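PDB 1YB3: DUF3201 domain-containing protein from Pyrococcus furiosus, which is of unknown function, a conserved protein of a hyperthermophilic archaeon that belongs to the DUF3201 family. Local coordinates for residues G38-E43 against A69-G74; Y63-F68 against G77-G82; E107-Y112 against F147-G152. All blocks are in the same frame, centred on the assembly; numbering follows the deposited sequence. Where two conformers were deposited one is given.

Contact 1 (G38-E43 against A69-G74); sequences GFTVEE and AVKPGG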
loop_
_atom_site.group_PDB
_atom_site.type_symbol
_atom_site.label_atom_id
_atom_site.label_comp_id
_atom_site.label_asym_id
_atom_site.label_seq_id
_atom_site.Cartn_x
_atom_site.Cartn_y
_atom_site.Cartn_z
ATOM N N GLY A 38 6.887 -7.383 -17.042
ATOM C CA GLY A 38 5.474 -7.552 -17.377
ATOM C C GLY A 38 4.613 -6.501 -16.724
ATOM O O GLY A 38 3.436 -6.363 -17.045
ATOM N N PHE A 39 5.213 -5.757 -15.784
ATOM C CA PHE A 39 4.526 -4.623 -15.168
ATOM C C PHE A 39 5.201 -3.319 -15.567
ATOM O O PHE A 39 6.429 -3.235 -15.603
ATOM C CB PHE A 39 4.501 -4.740 -13.642
ATOM C CG PHE A 39 3.707 -5.907 -13.130
ATOM C CD1 PHE A 39 2.321 -5.797 -12.899
ATOM C CD2 PHE A 39 4.345 -7.106 -12.833
ATOM C CE1 PHE A 39 1.583 -6.889 -12.414
ATOM C CE2 PHE A 39 3.617 -8.208 -12.350
ATOM C CZ PHE A 39 2.225 -8.096 -12.134
ATOM N N THR A 40 4.403 -2.306 -15.883
ATOM C CA THR A 40 4.954 -0.997 -16.216
ATOM C C THR A 40 5.276 -0.233 -14.937
ATOM O O THR A 40 4.375 0.094 -14.159
ATOM C CB THR A 40 3.977 -0.189 -17.068
ATOM O OG1 THR A 40 3.725 -0.899 -18.290
ATOM C CG2 THR A 40 4.563 1.174 -17.384
ATOM N N VAL A 41 6.559 0.024 -14.729
ATOM C CA VAL A 41 7.027 0.649 -13.470
ATOM C C VAL A 41 7.461 2.066 -13.809
ATOM O O VAL A 41 8.411 2.262 -14.564
ATOM C CB VAL A 41 8.183 -0.131 -12.828
ATOM C CG1 VAL A 41 8.673 0.577 -11.563
ATOM C CG2 VAL A 41 7.750 -1.560 -12.458
ATOM N N GLU A 42 6.764 3.045 -13.250
ATOM C CA GLU A 42 6.999 4.437 -13.619
ATOM C C GLU A 42 8.096 5.052 -12.746
ATOM O O GLU A 42 8.620 4.399 -11.852
ATOM C CB GLU A 42 5.699 5.243 -13.524
ATOM C CG GLU A 42 4.549 4.703 -14.391
ATOM C CD GLU A 42 4.787 4.899 -15.882
ATOM O OE1 GLU A 42 5.745 5.610 -16.261
ATOM O OE2 GLU A 42 4.012 4.340 -16.685
ATOM N N GLU A 43 8.436 6.318 -13.017
ATOM C CA GLU A 43 9.478 7.009 -12.251
ATOM C C GLU A 43 8.966 7.479 -10.894
ATOM O O GLU A 43 7.774 7.669 -10.694
ATOM C CB GLU A 43 10.010 8.214 -13.033
ATOM C CG GLU A 43 10.561 7.877 -14.431
ATOM C CD GLU A 43 11.798 6.980 -14.401
ATOM O OE1 GLU A 43 12.461 6.878 -13.346
ATOM O OE2 GLU A 43 12.113 6.376 -15.452
ATOM N N ALA A 69 4.474 4.621 -9.502
ATOM C CA ALA A 69 3.387 3.765 -10.002
ATOM C C ALA A 69 3.898 2.425 -10.529
ATOM O O ALA A 69 4.986 2.340 -11.143
ATOM C CB ALA A 69 2.658 4.496 -11.140
ATOM N N VAL A 70 3.094 1.392 -10.281
ATOM C CA VAL A 70 3.254 0.065 -10.885
ATOM C C VAL A 70 1.885 -0.266 -11.483
ATOM O O VAL A 70 0.934 -0.481 -10.765
ATOM C CB VAL A 70 3.647 -1.017 -9.854
ATOM C CG1 VAL A 70 3.846 -2.389 -10.560
ATOM C CG2 VAL A 70 4.909 -0.628 -9.053
ATOM N N LYS A 71 1.790 -0.249 -12.807
ATOM C CA LYS A 71 0.497 -0.437 -13.475
ATOM C C LYS A 71 0.161 -1.927 -13.536
ATOM O O LYS A 71 1.057 -2.746 -13.685
ATOM C CB LYS A 71 0.543 0.146 -14.872
ATOM C CG LYS A 71 0.922 1.627 -14.898
ATOM C CD LYS A 71 0.665 2.206 -16.275
ATOM C CE LYS A 71 0.890 3.698 -16.265
ATOM N NZ LYS A 71 0.321 4.298 -17.509
ATOM N N PRO A 72 -1.129 -2.287 -13.413
ATOM C CA PRO A 72 -2.285 -1.423 -13.250
ATOM C C PRO A 72 -2.642 -1.201 -11.780
ATOM O O PRO A 72 -2.751 -2.160 -10.997
ATOM C CB PRO A 72 -3.394 -2.214 -13.962
ATOM C CG PRO A 72 -3.034 -3.661 -13.694
ATOM C CD PRO A 72 -1.527 -3.711 -13.485
ATOM N N GLY A 73 -2.815 0.069 -11.407
ATOM C CA GLY A 73 -3.456 0.396 -10.129
ATOM C C GLY A 73 -2.573 0.316 -8.901
ATOM O O GLY A 73 -3.060 0.423 -7.762
ATOM N N GLY A 74 -1.264 0.189 -9.123
ATOM C CA GLY A 74 -0.316 0.048 -8.017
ATOM C C GLY A 74 0.553 1.281 -7.758
ATOM O O GLY A 74 0.781 2.089 -8.673
HETATM O O HOH W 1 1.546 -3.255 -16.374
HETATM O O HOH W 2 4.930 7.192 -10.701
#

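Contact 2 (Y63-F68 against G77-G82); sequences YPHPAF and GATPQG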
loop_
_atom_site.group_PDB
_atom_site.type_symbol
_atom_site.label_atom_id
_atom_site.label_comp_id
_atom_site.label_asym_id
_atom_site.label_seq_id
_atom_site.Cartn_x
_atom_site.Cartn_y
_atom_site.Cartn_z
ATOM N N TYR A 63 4.147 17.694 3.925
ATOM C CA TYR A 63 5.395 17.472 3.222
ATOM C C TYR A 63 5.270 16.333 2.165
ATOM O O TYR A 63 4.379 15.507 2.276
ATOM C CB TYR A 63 6.464 17.114 4.230
ATOM C CG TYR A 63 6.145 15.935 5.133
ATOM C CD1 TYR A 63 6.578 14.635 4.800
ATOM C CD2 TYR A 63 5.465 16.117 6.343
ATOM C CE1 TYR A 63 6.320 13.564 5.640
ATOM C CE2 TYR A 63 5.191 15.039 7.193
ATOM C CZ TYR A 63 5.627 13.764 6.827
ATOM O OH TYR A 63 5.366 12.703 7.670
ATOM N N PRO A 64 6.150 16.332 1.148
ATOM C CA PRO A 64 6.069 15.295 0.114
ATOM C C PRO A 64 6.702 14.008 0.611
ATOM O O PRO A 64 7.565 14.011 1.484
ATOM C CB PRO A 64 6.926 15.853 -1.002
ATOM C CG PRO A 64 7.990 16.646 -0.278
ATOM C CD PRO A 64 7.230 17.288 0.856
ATOM N N HIS A 65 6.269 12.891 0.049
ATOM C CA HIS A 65 6.999 11.662 0.239
ATOM C C HIS A 65 7.118 11.001 -1.138
ATOM O O HIS A 65 6.282 11.294 -2.011
ATOM C CB HIS A 65 6.285 10.758 1.245
ATOM C CG HIS A 65 5.074 10.071 0.709
ATOM N ND1 HIS A 65 3.799 10.563 0.884
ATOM C CD2 HIS A 65 4.938 8.908 0.017
ATOM C CE1 HIS A 65 2.929 9.746 0.315
ATOM N NE2 HIS A 65 3.595 8.731 -0.212
ATOM N N PRO A 66 8.155 10.145 -1.334
ATOM C CA PRO A 66 8.383 9.545 -2.669
ATOM C C PRO A 66 7.489 8.327 -2.950
ATOM O O PRO A 66 7.205 7.542 -2.049
ATOM C CB PRO A 66 9.864 9.155 -2.631
ATOM C CG PRO A 66 10.112 8.802 -1.155
ATOM C CD PRO A 66 9.179 9.725 -0.350
ATOM N N ALA A 67 7.029 8.199 -4.195
ATOM C CA ALA A 67 6.262 7.010 -4.597
ATOM C C ALA A 67 6.396 6.831 -6.094
ATOM O O ALA A 67 6.602 7.796 -6.823
ATOM C CB ALA A 67 4.782 7.134 -4.183
ATOM N N PHE A 68 6.248 5.593 -6.564
ATOM C CA PHE A 68 6.253 5.333 -8.015
ATOM C C PHE A 68 5.133 4.367 -8.368
ATOM O O PHE A 68 4.862 3.436 -7.607
ATOM C CB PHE A 68 7.616 4.829 -8.528
ATOM C CG PHE A 68 8.120 3.571 -7.867
ATOM C CD1 PHE A 68 7.857 2.305 -8.440
ATOM C CD2 PHE A 68 8.870 3.629 -6.681
ATOM C CE1 PHE A 68 8.349 1.137 -7.841
ATOM C CE2 PHE A 68 9.356 2.477 -6.088
ATOM C CZ PHE A 68 9.074 1.208 -6.668
ATOM N N GLY A 77 5.996 3.120 -2.301
ATOM C CA GLY A 77 6.619 4.374 -1.788
ATOM C C GLY A 77 7.182 4.240 -0.391
ATOM O O GLY A 77 7.281 3.132 0.155
ATOM N N ALA A 78 7.584 5.369 0.191
ATOM C CA ALA A 78 8.066 5.350 1.571
ATOM C C ALA A 78 7.593 6.612 2.237
ATOM O O ALA A 78 7.439 7.661 1.574
ATOM C CB ALA A 78 9.585 5.265 1.627
ATOM N N THR A 79 7.325 6.491 3.529
ATOM C CA THR A 79 7.011 7.639 4.395
ATOM C C THR A 79 7.974 7.505 5.583
ATOM O O THR A 79 8.761 6.565 5.654
ATOM C CB THR A 79 5.585 7.531 4.953
ATOM O OG1 THR A 79 5.541 6.422 5.845
ATOM C CG2 THR A 79 4.515 7.353 3.819
ATOM N N PRO A 80 7.926 8.446 6.544
ATOM C CA PRO A 80 8.798 8.256 7.715
ATOM C C PRO A 80 8.581 6.932 8.480
ATOM O O PRO A 80 9.431 6.533 9.290
ATOM C CB PRO A 80 8.459 9.466 8.595
ATOM C CG PRO A 80 8.011 10.526 7.605
ATOM C CD PRO A 80 7.192 9.728 6.609
ATOM N N GLN A 81 7.458 6.264 8.219
ATOM C CA GLN A 81 7.182 4.931 8.817
ATOM C C GLN A 81 7.928 3.792 8.125
ATOM O O GLN A 81 8.178 2.728 8.731
ATOM C CB GLN A 81 5.692 4.619 8.790
ATOM C CG GLN A 81 4.867 5.316 9.859
ATOM C CD GLN A 81 3.393 4.906 9.821
ATOM O OE1 GLN A 81 2.826 4.670 8.755
ATOM N NE2 GLN A 81 2.779 4.824 10.987
ATOM N N GLY A 82 8.275 4.011 6.862
ATOM C CA GLY A 82 8.929 2.975 6.048
ATOM C C GLY A 82 8.270 2.770 4.695
ATOM O O GLY A 82 7.521 3.626 4.217
#

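Contact 3 (E107-Y112 against F147-G152); sequences EKLFIY and FEVDLG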
loop_
_atom_site.group_PDB
_atom_site.type_symbol
_atom_site.label_atom_id
_atom_site.label_comp_id
_atom_site.label_asym_id
_atom_site.label_seq_id
_atom_site.Cartn_x
_atom_site.Cartn_y
_atom_site.Cartn_z
ATOM N N GLU A 107 0.455 -8.619 7.261
ATOM C CA GLU A 107 0.421 -8.128 8.638
ATOM C C GLU A 107 -0.144 -6.700 8.762
ATOM O O GLU A 107 -1.245 -6.530 9.274
ATOM C CB GLU A 107 1.806 -8.234 9.292
ATOM C CG GLU A 107 1.841 -7.734 10.723
ATOM C CD GLU A 107 3.211 -7.850 11.352
ATOM O OE1 GLU A 107 3.745 -8.984 11.393
ATOM O OE2 GLU A 107 3.757 -6.816 11.821
ATOM N N LYS A 108 0.595 -5.694 8.264
ATOM C CA LYS A 108 0.203 -4.277 8.422
ATOM C C LYS A 108 -0.612 -3.839 7.221
ATOM O O LYS A 108 -0.134 -3.058 6.382
ATOM C CB LYS A 108 1.445 -3.384 8.614
ATOM C CG LYS A 108 2.278 -3.764 9.843
ATOM C CD LYS A 108 3.419 -2.787 10.071
ATOM C CE LYS A 108 4.419 -3.360 11.065
ATOM N NZ LYS A 108 5.585 -2.449 11.254
ATOM N N LEU A 109 -1.829 -4.371 7.146
ATOM C CA LEU A 109 -2.745 -4.167 6.031
ATOM C C LEU A 109 -3.826 -3.151 6.339
ATOM O O LEU A 109 -4.414 -3.154 7.426
ATOM C CB LEU A 109 -3.420 -5.507 5.686
ATOM C CG LEU A 109 -4.530 -5.522 4.640
ATOM C CD1 LEU A 109 -3.941 -5.280 3.256
ATOM C CD2 LEU A 109 -5.253 -6.864 4.695
ATOM N N PHE A 110 -4.099 -2.314 5.351
ATOM C CA PHE A 110 -5.245 -1.402 5.357
ATOM C C PHE A 110 -6.041 -1.626 4.076
ATOM O O PHE A 110 -5.470 -1.796 2.995
ATOM C CB PHE A 110 -4.782 0.070 5.389
ATOM C CG PHE A 110 -3.965 0.442 6.609
ATOM C CD1 PHE A 110 -4.566 1.081 7.689
ATOM C CD2 PHE A 110 -2.601 0.164 6.672
ATOM C CE1 PHE A 110 -3.799 1.444 8.830
ATOM C CE2 PHE A 110 -1.830 0.512 7.785
ATOM C CZ PHE A 110 -2.440 1.154 8.878
ATOM N N ILE A 111 -7.368 -1.592 4.185
ATOM C CA ILE A 111 -8.214 -1.649 2.996
ATOM C C ILE A 111 -9.150 -0.451 3.082
ATOM O O ILE A 111 -9.835 -0.287 4.094
ATOM C CB ILE A 111 -9.062 -2.931 2.955
ATOM C CG1 ILE A 111 -8.171 -4.175 3.107
ATOM C CG2 ILE A 111 -9.889 -3.004 1.668
ATOM C CD1 ILE A 111 -8.972 -5.490 3.292
ATOM N N TYR A 112 -9.143 0.365 2.042
ATOM C CA TYR A 112 -9.833 1.667 2.084
ATOM C C TYR A 112 -10.308 2.101 0.718
ATOM O O TYR A 112 -9.813 1.621 -0.285
ATOM C CB TYR A 112 -8.933 2.740 2.731
ATOM C CG TYR A 112 -7.546 2.935 2.137
ATOM C CD1 TYR A 112 -7.344 3.723 0.999
ATOM C CD2 TYR A 112 -6.425 2.345 2.743
ATOM C CE1 TYR A 112 -6.039 3.918 0.462
ATOM C CE2 TYR A 112 -5.132 2.532 2.228
ATOM C CZ TYR A 112 -4.945 3.313 1.086
ATOM O OH TYR A 112 -3.670 3.507 0.571
ATOM N N PHE A 147 -5.783 -1.762 -1.371
ATOM C CA PHE A 147 -5.212 -2.709 -0.424
ATOM C C PHE A 147 -3.772 -2.279 -0.233
ATOM O O PHE A 147 -2.987 -2.359 -1.172
ATOM C CB PHE A 147 -5.251 -4.124 -1.023
ATOM C CG PHE A 147 -6.650 -4.607 -1.287
ATOM C CD1 PHE A 147 -7.303 -5.433 -0.366
ATOM C CD2 PHE A 147 -7.346 -4.158 -2.430
ATOM C CE1 PHE A 147 -8.637 -5.842 -0.588
ATOM C CE2 PHE A 147 -8.665 -4.544 -2.662
ATOM C CZ PHE A 147 -9.315 -5.394 -1.734
ATOM N N GLU A 148 -3.457 -1.759 0.954
ATOM C CA GLU A 148 -2.125 -1.228 1.270
ATOM C C GLU A 148 -1.433 -2.098 2.321
ATOM O O GLU A 148 -2.026 -2.437 3.344
ATOM C CB GLU A 148 -2.192 0.241 1.783
ATOM C CG GLU A 148 -0.852 0.722 2.324
ATOM C CD GLU A 148 -0.841 2.194 2.778
ATOM O OE1 GLU A 148 -1.693 2.970 2.287
ATOM O OE2 GLU A 148 0.022 2.568 3.601
ATOM N N VAL A 149 -0.181 -2.469 2.052
ATOM C CA VAL A 149 0.628 -3.197 3.020
ATOM C C VAL A 149 1.831 -2.319 3.399
ATOM O O VAL A 149 2.528 -1.813 2.506
ATOM C CB VAL A 149 1.083 -4.556 2.427
ATOM C CG1 VAL A 149 1.951 -5.304 3.422
ATOM C CG2 VAL A 149 -0.177 -5.393 1.971
ATOM N N ASP A 150 2.043 -2.137 4.707
ATOM C CA ASP A 150 3.153 -1.323 5.247
ATOM C C ASP A 150 4.252 -2.227 5.823
ATOM O O ASP A 150 3.950 -3.270 6.430
ATOM C CB ASP A 150 2.657 -0.371 6.341
ATOM C CG ASP A 150 1.699 0.698 5.812
ATOM O OD1 ASP A 150 1.550 0.809 4.581
ATOM O OD2 ASP A 150 1.106 1.425 6.645
ATOM N N LEU A 151 5.515 -1.863 5.616
ATOM C CA LEU A 151 6.624 -2.804 5.873
ATOM C C LEU A 151 7.828 -2.311 6.677
ATOM O O LEU A 151 8.862 -2.996 6.707
ATOM C CB LEU A 151 7.138 -3.389 4.556
ATOM C CG LEU A 151 6.113 -4.324 3.916
ATOM C CD1 LEU A 151 6.350 -4.460 2.454
ATOM C CD2 LEU A 151 6.069 -5.673 4.619
ATOM N N GLY A 152 7.734 -1.151 7.306
ATOM C CA GLY A 152 8.967 -0.555 7.872
ATOM C C GLY A 152 10.071 -0.472 6.811
ATOM O O GLY A 152 9.789 -0.504 5.612
HETATM O O HOH W 3 3.243 -5.834 7.058
#

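Contact 1 (G38-E43 against A69-G74)
Glu42 and Lys71 both swing CG to the side of the backbone N (chi1 -58° and -57°), but their chains then differ in shape: Glu42 folds back at chi2 (-70°), while Lys71 runs on extended. The bend lays Glu42 CG against Ala69 CB at 3.8 Å and turns the carboxylate to the end of the lysine, where Glu42 OE2 lies 3.2 Å from Lys71 CE and forms a long salt bridge to Lys71 NZ (3.8 Å). Thr40, small and bearing a hydroxyl, suits the exposed spot alongside the lysine and points the same way, its CB 4.1 Å from Lys71 CB; Lys71 can keep its ammonium at the surface while its methylenes lie along Thr40. Beneath them the strands are antiparallel. Lys71 N donates to Thr40 O, in the carbonyl plane, over 2.9 Å, and Glu42 N donates to Ala69 O at 2.8 Å, tilted out of its carbonyl plane. Between these bonds Val41 faces Val70 in a non-hydrogen-bonded pair, their side chains on the buried face. Phe39 flanks the pair: its CB meets Val70 CG1 at 3.9 Å, and its ring turns an edge to Lys71 O, with CD1 3.4 Å away. Two waters, one at each end, bridge Thr40 N to Lys71 O and Ala69 N to Glu43 O. The contact joins strand 40-47, outermost in the sheet, to strand 65-71; Arg29 of helix 11-35 binds the carbonyl oxygens of Val41 and Glu42, and Val70 packs on Leu36 and on Val76 of strand 74-79.

Contact 2 (Y63-F68 against G77-G82)
A beta hairpin of strands 65-71 and 74-79 holds this contact at its open end, where a type I turn from Thr79 to Gly82 leads into the next strand. Ala78 N donates to Pro66 O (3.1 Å, 156° at the hydrogen). Pro66, lacking an N-H, cannot return a bond to Ala78 O, which is buried without a hydrogen-bond partner; Pro66 CD (3.3 Å) and His65 CD2 (3.2 Å) lie against it instead. Beside this bond Ala67 and Gly77 form a non-hydrogen-bonded pair so close, CA to CA 3.9 Å, that glycine fits where a CB would strike Pro66 O. His65 carries CG between its backbone N and carbonyl carbon (chi1 76°), which brings the imidazole alongside Thr79: Thr79 CG2 sits over the centre of one ring face, 4.2 Å from the centroid, in a CH-pi contact. Thr79 OG1 accepts from Gln81 N, two residues on, an ST turn. Farther out, Tyr63 and Pro80 approach from opposite directions, Tyr63 OH 3.4 Å from Pro80 CG. Around it, Tyr84 of strand 82-90 hydrogen-bonds His65 NE2, helix 11-35 packs on Pro66 and Ala78 through Ile21, Trp22 and Ile25, and strand 40-47 pairs with the outer edge of strand 65-71.

Contact 3 (E107-Y112 against F147-G152)
Ile111 lays its CG2 methyl over one face of the Phe147 ring, toward the rim, 4.2 Å from the centroid in a CH-pi contact. Both belong to an antiparallel pair of neighbouring strands, 108-112 and 144-150, within the seven-stranded sheet. Apolar Leu109, Ile111, Phe147 and Val149 suit this face because helix 96-105 buries it, and Phe165 of helix 155-171 also packs on Phe147. Leu109 CD1 meets Val149 CG2 there at 4.0 Å, while Ile103 touches both Leu109 and Ile111. Phe110 and Glu148 exchange backbone bonds: Glu148 N reaches Phe110 O at 2.9 Å in a nearly straight bond (176° at the hydrogen), and Phe110 N answers to Glu148 O. Asp150 N to Lys108 O continues the ladder, and a water links Lys108 N with Asp150 O. Phe110, Tyr112, Glu148 and Asp150 gather on the other side of the sheet. Phe110 crosses Asp150 at about a right angle, its CE2 3.3 Å from Asp150 OD2, and rings of Phe124 and Trp58 pack on it too. Asp150 OD1 lies only 2.5 Å from Glu148 OE2, close enough that one acid probably holds a proton. Glu148 extends fully from CG anti to the backbone N (chi1 171°), which carries its other oxygen to a tyrosine whose ring stands 80° from the carboxylate plane: Tyr112 OH donates to Glu148 OE1 over 2.7 Å.

How the contacts relate
All three contacts lie in one antiparallel sheet. Contacts 1 and 2 share strand 65-71: contact 1 pairs it with the outermost strand 40-47, contact 2 with its hairpin partner 74-79. Their centres are about 17 Å apart, yet Phe68 of contact 2 touches contact 1, its CD1 3.7 Å from Val41 CG1. Contact 3 lies across strand 82-90, toward the sheet's other edge, its centre about 14 Å from that of contact 2 and about 18 Å from that of contact 1. Tyr84 on the intervening strand touches both Thr79 and Asp150, and Gln81 OE1 comes within 4.2 Å of Asp150 OD2, a packing contact. No active site has been identified, so the relations can be described only as architecture.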